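PDB 6K4E: putative serine phosphatase, which probably removes phosphate from a threonine-phosphorylated partner as the PP2C-type, magnesium-binding phosphatase of the SiaABC pathway that controls biofilm formation in response to carbon availability. Local coordinates for residues 193-198 and 252-257; 83-88 and 275-280; 136-141 and 147-152. All blocks are in the same frame, centred on the assembly; numbering follows the deposited sequence.

Interaction 1: 193-198 and 252-257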
loop_
_atom_site.group_PDB
_atom_site.type_symbol
_atom_site.label_atom_id
_atom_site.label_comp_id
_atom_site.label_asym_id
_atom_site.label_seq_id
_atom_site.Cartn_x
_atom_site.Cartn_y
_atom_site.Cartn_z
ATOM N N SER B 193 14.731 -2.751 -18.575
ATOM C CA SER B 193 15.996 -2.358 -19.194
ATOM C C SER B 193 16.260 -0.889 -19.023
ATOM O O SER B 193 15.321 -0.089 -18.905
ATOM C CB SER B 193 15.962 -2.646 -20.696
ATOM O OG SER B 193 15.640 -3.996 -20.982
ATOM N N LEU B 194 17.534 -0.522 -19.066
ATOM C CA LEU B 194 17.943 0.865 -19.122
ATOM C C LEU B 194 18.396 1.117 -20.567
ATOM O O LEU B 194 19.278 0.435 -21.066
ATOM C CB LEU B 194 19.053 1.204 -18.120
ATOM C CG LEU B 194 19.626 2.635 -18.217
ATOM C CD1 LEU B 194 18.668 3.661 -17.685
ATOM C CD2 LEU B 194 20.889 2.733 -17.480
ATOM N N TYR B 195 17.746 2.064 -21.248
ATOM C CA TYR B 195 18.090 2.444 -22.589
ATOM C C TYR B 195 18.915 3.742 -22.457
ATOM O O TYR B 195 18.644 4.546 -21.570
ATOM C CB TYR B 195 16.816 2.714 -23.377
ATOM C CG TYR B 195 16.184 1.483 -23.983
ATOM C CD1 TYR B 195 16.591 1.008 -25.227
ATOM C CD2 TYR B 195 15.135 0.822 -23.341
ATOM C CE1 TYR B 195 16.007 -0.118 -25.799
ATOM C CE2 TYR B 195 14.541 -0.309 -23.905
ATOM C CZ TYR B 195 14.984 -0.775 -25.138
ATOM O OH TYR B 195 14.385 -1.846 -25.754
ATOM N N ALA B 196 19.955 3.903 -23.276
ATOM C CA ALA B 196 20.822 5.095 -23.286
ATOM C C ALA B 196 21.076 5.450 -24.717
ATOM O O ALA B 196 21.298 4.554 -25.531
ATOM C CB ALA B 196 22.149 4.807 -22.605
ATOM N N SER B 197 21.048 6.745 -25.036
ATOM C CA SER B 197 21.284 7.202 -26.388
ATOM C C SER B 197 21.922 8.598 -26.441
ATOM O O SER B 197 21.605 9.465 -25.629
ATOM C CB SER B 197 20.000 7.160 -27.207
ATOM O OG SER B 197 20.337 7.431 -28.552
ATOM N N ASP B 198 22.823 8.800 -27.406
ATOM C CA ASP B 198 23.453 10.100 -27.630
ATOM C C ASP B 198 22.921 10.738 -28.930
ATOM O O ASP B 198 23.427 11.778 -29.358
ATOM C CB ASP B 198 24.988 9.970 -27.633
ATOM C CG ASP B 198 25.574 9.128 -28.768
ATOM O OD1 ASP B 198 24.809 8.372 -29.414
ATOM O OD2 ASP B 198 26.799 9.193 -28.984
ATOM N N PHE B 252 3.871 -1.749 -30.135
ATOM C CA PHE B 252 4.888 -0.803 -30.597
ATOM C C PHE B 252 6.233 -1.533 -30.783
ATOM O O PHE B 252 6.728 -1.580 -31.893
ATOM C CB PHE B 252 4.990 0.357 -29.598
ATOM C CG PHE B 252 5.735 1.560 -30.098
ATOM C CD1 PHE B 252 5.130 2.458 -30.979
ATOM C CD2 PHE B 252 7.011 1.851 -29.629
ATOM C CE1 PHE B 252 5.815 3.602 -31.413
ATOM C CE2 PHE B 252 7.688 3.007 -30.054
ATOM C CZ PHE B 252 7.087 3.863 -30.944
ATOM N N GLY B 253 6.725 -2.186 -29.721
ATOM C CA GLY B 253 7.923 -3.016 -29.743
ATOM C C GLY B 253 9.235 -2.301 -29.490
ATOM O O GLY B 253 9.308 -1.061 -29.522
ATOM N N SER B 254 10.286 -3.127 -29.229
ATOM C CA SER B 254 11.674 -2.735 -28.939
ATOM C C SER B 254 12.358 -2.016 -30.091
ATOM O O SER B 254 13.108 -1.073 -29.823
ATOM C CB SER B 254 12.531 -3.948 -28.554
ATOM O OG SER B 254 12.074 -4.665 -27.422
ATOM N N ARG B 255 12.157 -2.470 -31.355
ATOM C CA ARG B 255 12.793 -1.846 -32.521
ATOM C C ARG B 255 12.226 -0.433 -32.790
ATOM O O ARG B 255 13.030 0.496 -32.935
ATOM C CB ARG B 255 12.773 -2.743 -33.779
ATOM C CG ARG B 255 13.581 -4.031 -33.574
ATOM C CD ARG B 255 13.203 -5.183 -34.507
ATOM N NE ARG B 255 13.611 -6.485 -33.958
ATOM C CZ ARG B 255 13.795 -7.588 -34.682
ATOM N NH1 ARG B 255 13.623 -7.564 -36.000
ATOM N NH2 ARG B 255 14.165 -8.721 -34.097
ATOM N N ARG B 256 10.866 -0.250 -32.797
ATOM C CA ARG B 256 10.293 1.101 -32.982
ATOM C C ARG B 256 10.688 2.001 -31.791
ATOM O O ARG B 256 10.931 3.180 -31.999
ATOM C CB ARG B 256 8.757 1.103 -33.103
ATOM C CG ARG B 256 8.202 0.527 -34.399
ATOM C CD ARG B 256 6.677 0.625 -34.396
ATOM N NE ARG B 256 6.088 0.030 -35.589
ATOM C CZ ARG B 256 5.565 -1.195 -35.666
ATOM N NH1 ARG B 256 5.473 -1.959 -34.579
ATOM N NH2 ARG B 256 5.092 -1.650 -36.823
ATOM N N PHE B 257 10.835 1.416 -30.587
ATOM C CA PHE B 257 11.197 2.148 -29.369
ATOM C C PHE B 257 12.630 2.675 -29.420
ATOM O O PHE B 257 12.827 3.872 -29.183
ATOM C CB PHE B 257 10.923 1.310 -28.119
ATOM C CG PHE B 257 11.074 2.022 -26.804
ATOM C CD1 PHE B 257 10.114 2.944 -26.380
ATOM C CD2 PHE B 257 12.157 1.763 -25.976
ATOM C CE1 PHE B 257 10.256 3.615 -25.168
ATOM C CE2 PHE B 257 12.299 2.435 -24.758
ATOM C CZ PHE B 257 11.332 3.331 -24.346
HETATM O O HOH W 1 12.926 -3.461 -24.270
#
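Phe257 drives the edge of its ring against a face of Tyr195, a T-shaped pair that packs helix 254-264 against one of the two antiparallel sheets of the PP2C-type phosphatase fold. The tyrosine sits on strand 194-197 of that sheet, and the phenylalanine lies on the first turn of the helix, just after the N-cap residue Gly253. The tight part of the contact is this aromatic pair. The two ring planes stand at 73° with centroids 5.0 Å apart, and Phe257 CE2 lies above the rim of the tyrosine ring rather than its middle, at 3.6 Å from Tyr195 CD2. Phe257 gets there because its CG is anti to the backbone N (chi1 -172°), while the Tyr195 side chain leaves the strand toward the helix. Both residues are buried; Leu261, one turn further along the helix, also touches Tyr195, and Val202 and Glu204 of the edge strand 202-205 pack on it as well.

Toward the phenol end the packing slackens. Ser254, exposed at the start of the helix, comes no nearer than 4.0 Å, from its CB to Tyr195 OH, and its hydroxyl makes no direct bond to the phenol. A water bridges the two instead, unevenly: the link to Ser254 OG is weak at 3.5 Å. On the tyrosine side the same water lies in the plane of the ring, at its edge, and is held closely, 2.6 Å from Tyr195 OH.

Interaction 2: 83-88 and 275-280; sequences FILWKP and AFVATL
Phe276 is the first residue of 275-280 to meet the strand, its ring set against that of Phe83. The planes are 78° apart and the contact is oblique, made by the CZ atom of Phe83 and the CD2-CE2 bond of Phe276: Phe83 CZ lies 3.4 Å from Phe276 CD2 and 3.5 Å from Phe276 CE2. Phe83 reaches this spot with its CG between the backbone N and the carbonyl carbon (chi1 79°), which swings the ring off the strand toward the helix. His264, Met260 and Leu261 of helix 254-264 also touch Phe276, which is therefore shared between sheet and neighbouring helix. Its CB takes a looser contact, 4.4 Å from Leu85 CD1.

This is a helix laid on the edge strand of an antiparallel sheet, as expected of the layered PP2C-type fold: the axes of strand 83-87 and helix 275-280 come within 10.4 Å and run at 33° to each other.

Val277 follows on the more exposed flank. Its CG2 methyl presses on the branch point of Leu85, 3.8 Å from Leu85 CG, and lies close to both leucine methyls too. Two residues on, Thr279 turns back on its own helix: its OG1 hydrogen-bonds to Ala275 O at 2.7 Å from above the carbonyl plane, while Thr279 N reaches the same oxygen from the opposite face. Leu280 points its CB toward the strand but packs on Ile293, in the strand next to 82-87.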
loop_
_atom_site.group_PDB
_atom_site.type_symbol
_atom_site.label_atom_id
_atom_site.label_comp_id
_atom_site.label_asym_id
_atom_site.label_seq_id
_atom_site.Cartn_x
_atom_site.Cartn_y
_atom_site.Cartn_z
ATOM N N PHE B 83 12.259 13.917 -17.689
ATOM C CA PHE B 83 10.874 13.975 -18.134
ATOM C C PHE B 83 10.154 12.757 -17.605
ATOM O O PHE B 83 10.790 11.733 -17.362
ATOM C CB PHE B 83 10.689 14.186 -19.643
ATOM C CG PHE B 83 10.852 12.990 -20.560
ATOM C CD1 PHE B 83 9.917 11.947 -20.547
ATOM C CD2 PHE B 83 11.851 12.972 -21.529
ATOM C CE1 PHE B 83 10.040 10.875 -21.420
ATOM C CE2 PHE B 83 11.956 11.907 -22.420
ATOM C CZ PHE B 83 11.054 10.866 -22.359
ATOM N N ILE B 84 8.844 12.895 -17.351
ATOM C CA ILE B 84 8.018 11.811 -16.834
ATOM C C ILE B 84 6.829 11.613 -17.712
ATOM O O ILE B 84 6.157 12.575 -18.091
ATOM C CB ILE B 84 7.634 11.992 -15.322
ATOM C CG1 ILE B 84 6.791 10.813 -14.799
ATOM C CG2 ILE B 84 6.978 13.310 -15.014
ATOM C CD1 ILE B 84 7.503 9.420 -14.873
ATOM N N LEU B 85 6.598 10.383 -18.068
ATOM C CA LEU B 85 5.422 9.979 -18.831
ATOM C C LEU B 85 4.750 8.946 -17.928
ATOM O O LEU B 85 5.346 7.910 -17.638
ATOM C CB LEU B 85 5.842 9.359 -20.180
ATOM C CG LEU B 85 4.839 9.439 -21.344
ATOM C CD1 LEU B 85 5.432 8.815 -22.614
ATOM C CD2 LEU B 85 3.498 8.737 -21.012
ATOM N N TRP B 86 3.577 9.262 -17.385
ATOM C CA TRP B 86 2.934 8.322 -16.469
ATOM C C TRP B 86 1.464 8.285 -16.755
ATOM O O TRP B 86 0.775 9.244 -16.453
ATOM C CB TRP B 86 3.201 8.710 -15.007
ATOM C CG TRP B 86 2.643 7.735 -14.013
ATOM C CD1 TRP B 86 3.138 6.506 -13.696
ATOM C CD2 TRP B 86 1.478 7.925 -13.196
ATOM N NE1 TRP B 86 2.351 5.912 -12.725
ATOM C CE2 TRP B 86 1.343 6.775 -12.379
ATOM C CE3 TRP B 86 0.557 8.974 -13.039
ATOM C CZ2 TRP B 86 0.335 6.660 -11.413
ATOM C CZ3 TRP B 86 -0.461 8.842 -12.106
ATOM C CH2 TRP B 86 -0.565 7.694 -11.311
ATOM N N LYS B 87 0.993 7.203 -17.378
ATOM C CA LYS B 87 -0.399 7.104 -17.759
ATOM C C LYS B 87 -0.951 5.743 -17.381
ATOM O O LYS B 87 -0.783 4.797 -18.159
ATOM C CB LYS B 87 -0.564 7.401 -19.289
ATOM C CG LYS B 87 -1.983 7.257 -19.904
ATOM C CD LYS B 87 -3.042 8.269 -19.427
ATOM C CE LYS B 87 -4.424 7.926 -19.945
ATOM N NZ LYS B 87 -5.052 6.802 -19.195
ATOM N N PRO B 88 -1.674 5.635 -16.225
ATOM C CA PRO B 88 -2.274 4.349 -15.857
ATOM C C PRO B 88 -3.354 3.984 -16.857
ATOM O O PRO B 88 -3.975 4.878 -17.458
ATOM C CB PRO B 88 -2.884 4.633 -14.467
ATOM C CG PRO B 88 -2.194 5.822 -13.976
ATOM C CD PRO B 88 -1.995 6.654 -15.204
ATOM N N ALA B 275 6.948 14.531 -28.007
ATOM C CA ALA B 275 7.080 13.711 -29.204
ATOM C C ALA B 275 6.743 12.259 -28.938
ATOM O O ALA B 275 6.105 11.657 -29.797
ATOM C CB ALA B 275 8.473 13.828 -29.813
ATOM N N PHE B 276 7.148 11.706 -27.771
ATOM C CA PHE B 276 6.902 10.322 -27.416
ATOM C C PHE B 276 5.398 10.077 -27.223
ATOM O O PHE B 276 4.872 9.104 -27.772
ATOM C CB PHE B 276 7.725 9.905 -26.199
ATOM C CG PHE B 276 9.235 9.844 -26.351
ATOM C CD1 PHE B 276 9.850 10.119 -27.579
ATOM C CD2 PHE B 276 10.035 9.395 -25.303
ATOM C CE1 PHE B 276 11.247 10.002 -27.723
ATOM C CE2 PHE B 276 11.430 9.299 -25.442
ATOM C CZ PHE B 276 12.030 9.620 -26.642
ATOM N N VAL B 277 4.692 11.003 -26.523
ATOM C CA VAL B 277 3.230 10.943 -26.334
ATOM C C VAL B 277 2.515 11.025 -27.702
ATOM O O VAL B 277 1.673 10.171 -27.995
ATOM C CB VAL B 277 2.725 12.025 -25.327
ATOM C CG1 VAL B 277 1.213 12.226 -25.411
ATOM C CG2 VAL B 277 3.137 11.683 -23.909
ATOM N N ALA B 278 2.867 12.017 -28.535
ATOM C CA ALA B 278 2.290 12.144 -29.877
ATOM C C ALA B 278 2.604 10.921 -30.805
ATOM O O ALA B 278 1.755 10.558 -31.612
ATOM C CB ALA B 278 2.746 13.440 -30.531
ATOM N N THR B 279 3.786 10.275 -30.651
ATOM C CA THR B 279 4.197 9.080 -31.423
ATOM C C THR B 279 3.320 7.872 -31.058
ATOM O O THR B 279 2.920 7.124 -31.941
ATOM C CB THR B 279 5.718 8.801 -31.274
ATOM O OG1 THR B 279 6.438 9.907 -31.829
ATOM C CG2 THR B 279 6.175 7.504 -31.951
ATOM N N LEU B 280 3.006 7.702 -29.768
ATOM C CA LEU B 280 2.153 6.604 -29.320
ATOM C C LEU B 280 0.688 6.865 -29.669
ATOM O O LEU B 280 0.001 5.942 -30.132
ATOM C CB LEU B 280 2.312 6.316 -27.820
ATOM C CG LEU B 280 1.766 4.934 -27.381
ATOM C CD1 LEU B 280 2.583 3.785 -27.973
ATOM C CD2 LEU B 280 1.763 4.822 -25.915
#

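Interaction 3: 136-141 and 147-152; sequences EAVGSR and LGETDQ
Val138 and Glu149 meet with their side chains slanting past one another, and what touches is hydrocarbon: Val138 CG1 lies 3.8 Å from Glu149 CG. The valine presents this methyl because CG1 sits anti to the carbonyl carbon, beside the backbone N (chi1 -63°). The Glu149 chain is not extended. It bends at chi2 (-62°), which carries the carboxylate past Ala137, with Glu149 OE1 4.1 Å from Ala137 CB and OE2 farther off. CG thus meets the valine, and one carboxylate oxygen approaches the alanine.

The contact joins two successive helices linked by a short connection, on the helical layer of the PP2C-type fold. Helix 117-138 ends at Val138, and Gly139, with a positive phi of 94°, takes the chain out of it at backbone angles that by themselves call for glycine. Helix 143-157 starts soon after and packs back on its predecessor; Val138 also touches Ala145 and Ile146, and Glu149 touches His133 and Ala134. The connection itself is tied down elsewhere, by a salt bridge from Arg141 to Asp104 and a hydrogen bond between Ser140 OG and Gln102.

Across 136-141 and 147-152 there is neither a salt bridge nor a hydrogen bond. With its touching residues partly or fully exposed, the contact uses the aliphatic part of Glu149 for packing and probably leaves much of the carboxylate's charge to solvent.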
loop_
_atom_site.group_PDB
_atom_site.type_symbol
_atom_site.label_atom_id
_atom_site.label_comp_id
_atom_site.label_asym_id
_atom_site.label_seq_id
_atom_site.Cartn_x
_atom_site.Cartn_y
_atom_site.Cartn_z
ATOM N N GLU B 136 16.841 2.926 3.106
ATOM C CA GLU B 136 17.284 3.166 4.475
ATOM C C GLU B 136 18.219 2.034 4.969
ATOM O O GLU B 136 19.214 2.323 5.622
ATOM C CB GLU B 136 16.059 3.336 5.383
ATOM C CG GLU B 136 16.352 3.800 6.801
ATOM C CD GLU B 136 15.117 4.166 7.611
ATOM O OE1 GLU B 136 14.223 4.849 7.058
ATOM O OE2 GLU B 136 15.037 3.762 8.796
ATOM N N ALA B 137 17.929 0.769 4.620
ATOM C CA ALA B 137 18.735 -0.388 5.023
ATOM C C ALA B 137 20.088 -0.490 4.296
ATOM O O ALA B 137 21.069 -0.879 4.932
ATOM C CB ALA B 137 17.947 -1.680 4.825
ATOM N N VAL B 138 20.153 -0.189 2.970
ATOM C CA VAL B 138 21.417 -0.375 2.232
ATOM C C VAL B 138 21.988 0.896 1.558
ATOM O O VAL B 138 23.076 0.832 0.975
ATOM C CB VAL B 138 21.332 -1.543 1.209
ATOM C CG1 VAL B 138 21.096 -2.878 1.904
ATOM C CG2 VAL B 138 20.291 -1.287 0.121
ATOM N N GLY B 139 21.264 2.009 1.623
ATOM C CA GLY B 139 21.679 3.244 0.968
ATOM C C GLY B 139 21.057 3.355 -0.408
ATOM O O GLY B 139 20.402 2.416 -0.870
ATOM N N SER B 140 21.255 4.499 -1.072
ATOM C CA SER B 140 20.650 4.755 -2.370
ATOM C C SER B 140 21.615 4.559 -3.552
ATOM O O SER B 140 21.242 4.775 -4.706
ATOM C CB SER B 140 20.052 6.156 -2.375
ATOM O OG SER B 140 21.058 7.099 -2.041
ATOM N N ARG B 141 22.824 4.060 -3.266
ATOM C CA ARG B 141 23.911 3.913 -4.228
ATOM C C ARG B 141 24.127 2.497 -4.776
ATOM O O ARG B 141 24.914 2.327 -5.712
ATOM C CB ARG B 141 25.209 4.464 -3.605
ATOM C CG ARG B 141 24.980 5.893 -3.104
ATOM C CD ARG B 141 26.209 6.638 -2.606
ATOM N NE ARG B 141 25.868 8.037 -2.315
ATOM C CZ ARG B 141 25.346 8.461 -1.165
ATOM N NH1 ARG B 141 25.099 7.601 -0.178
ATOM N NH2 ARG B 141 25.065 9.747 -0.993
ATOM N N LEU B 147 17.089 -3.693 -4.640
ATOM C CA LEU B 147 16.155 -4.658 -5.231
ATOM C C LEU B 147 16.021 -5.921 -4.401
ATOM O O LEU B 147 14.907 -6.413 -4.249
ATOM C CB LEU B 147 16.540 -4.995 -6.686
ATOM C CG LEU B 147 16.402 -3.881 -7.727
ATOM C CD1 LEU B 147 16.729 -4.401 -9.082
ATOM C CD2 LEU B 147 15.003 -3.318 -7.762
ATOM N N GLY B 148 17.146 -6.411 -3.855
ATOM C CA GLY B 148 17.212 -7.586 -2.992
ATOM C C GLY B 148 16.435 -7.361 -1.712
ATOM O O GLY B 148 15.584 -8.174 -1.343
ATOM N N GLU B 149 16.693 -6.213 -1.065
ATOM C CA GLU B 149 16.042 -5.764 0.154
ATOM C C GLU B 149 14.554 -5.459 -0.078
ATOM O O GLU B 149 13.758 -5.725 0.827
ATOM C CB GLU B 149 16.773 -4.542 0.734
ATOM C CG GLU B 149 17.939 -4.888 1.651
ATOM C CD GLU B 149 17.597 -5.675 2.909
ATOM O OE1 GLU B 149 16.584 -5.347 3.570
ATOM O OE2 GLU B 149 18.355 -6.615 3.236
ATOM N N THR B 150 14.181 -4.909 -1.292
ATOM C CA THR B 150 12.786 -4.618 -1.650
ATOM C C THR B 150 12.002 -5.936 -1.727
ATOM O O THR B 150 10.907 -6.045 -1.170
ATOM C CB THR B 150 12.697 -3.777 -2.932
ATOM O OG1 THR B 150 13.348 -2.525 -2.710
ATOM C CG2 THR B 150 11.268 -3.536 -3.378
ATOM N N ASP B 151 12.597 -6.934 -2.386
ATOM C CA ASP B 151 12.063 -8.289 -2.521
ATOM C C ASP B 151 11.747 -8.855 -1.114
ATOM O O ASP B 151 10.623 -9.280 -0.891
ATOM C CB ASP B 151 13.079 -9.178 -3.275
ATOM C CG ASP B 151 12.621 -10.570 -3.699
ATOM O OD1 ASP B 151 11.471 -10.927 -3.424
ATOM O OD2 ASP B 151 13.417 -11.285 -4.351
ATOM N N GLN B 152 12.715 -8.794 -0.170
ATOM C CA GLN B 152 12.560 -9.293 1.203
ATOM C C GLN B 152 11.436 -8.584 1.978
ATOM O O GLN B 152 10.588 -9.256 2.569
ATOM C CB GLN B 152 13.898 -9.256 1.970
ATOM C CG GLN B 152 14.938 -10.278 1.471
ATOM C CD GLN B 152 14.428 -11.717 1.373
ATOM O OE1 GLN B 152 13.865 -12.286 2.324
ATOM N NE2 GLN B 152 14.609 -12.334 0.207
#

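Overall arrangement
Interactions 1 and 2 hold consecutive helices, 254-264 and 269-284, on the same antiparallel sheet, through the inner strand 194-197 and the edge strand 82-87. They also touch directly: Phe252 CZ packs 3.9 Å from Thr279 CG2. Interaction 1 is the buried one, aromatic with a water at its margin; interaction 2 is partly buried, aromatic at one end and aliphatic toward the surface. Interaction 3 belongs to a different pair of helices, with its centre about 27 Å from that of interaction 1 and 29 Å from that of interaction 2, and across the chain's centre from the latter. There, at the surface, a glutamate meets a valine and an alanine, with no aromatic ring involved.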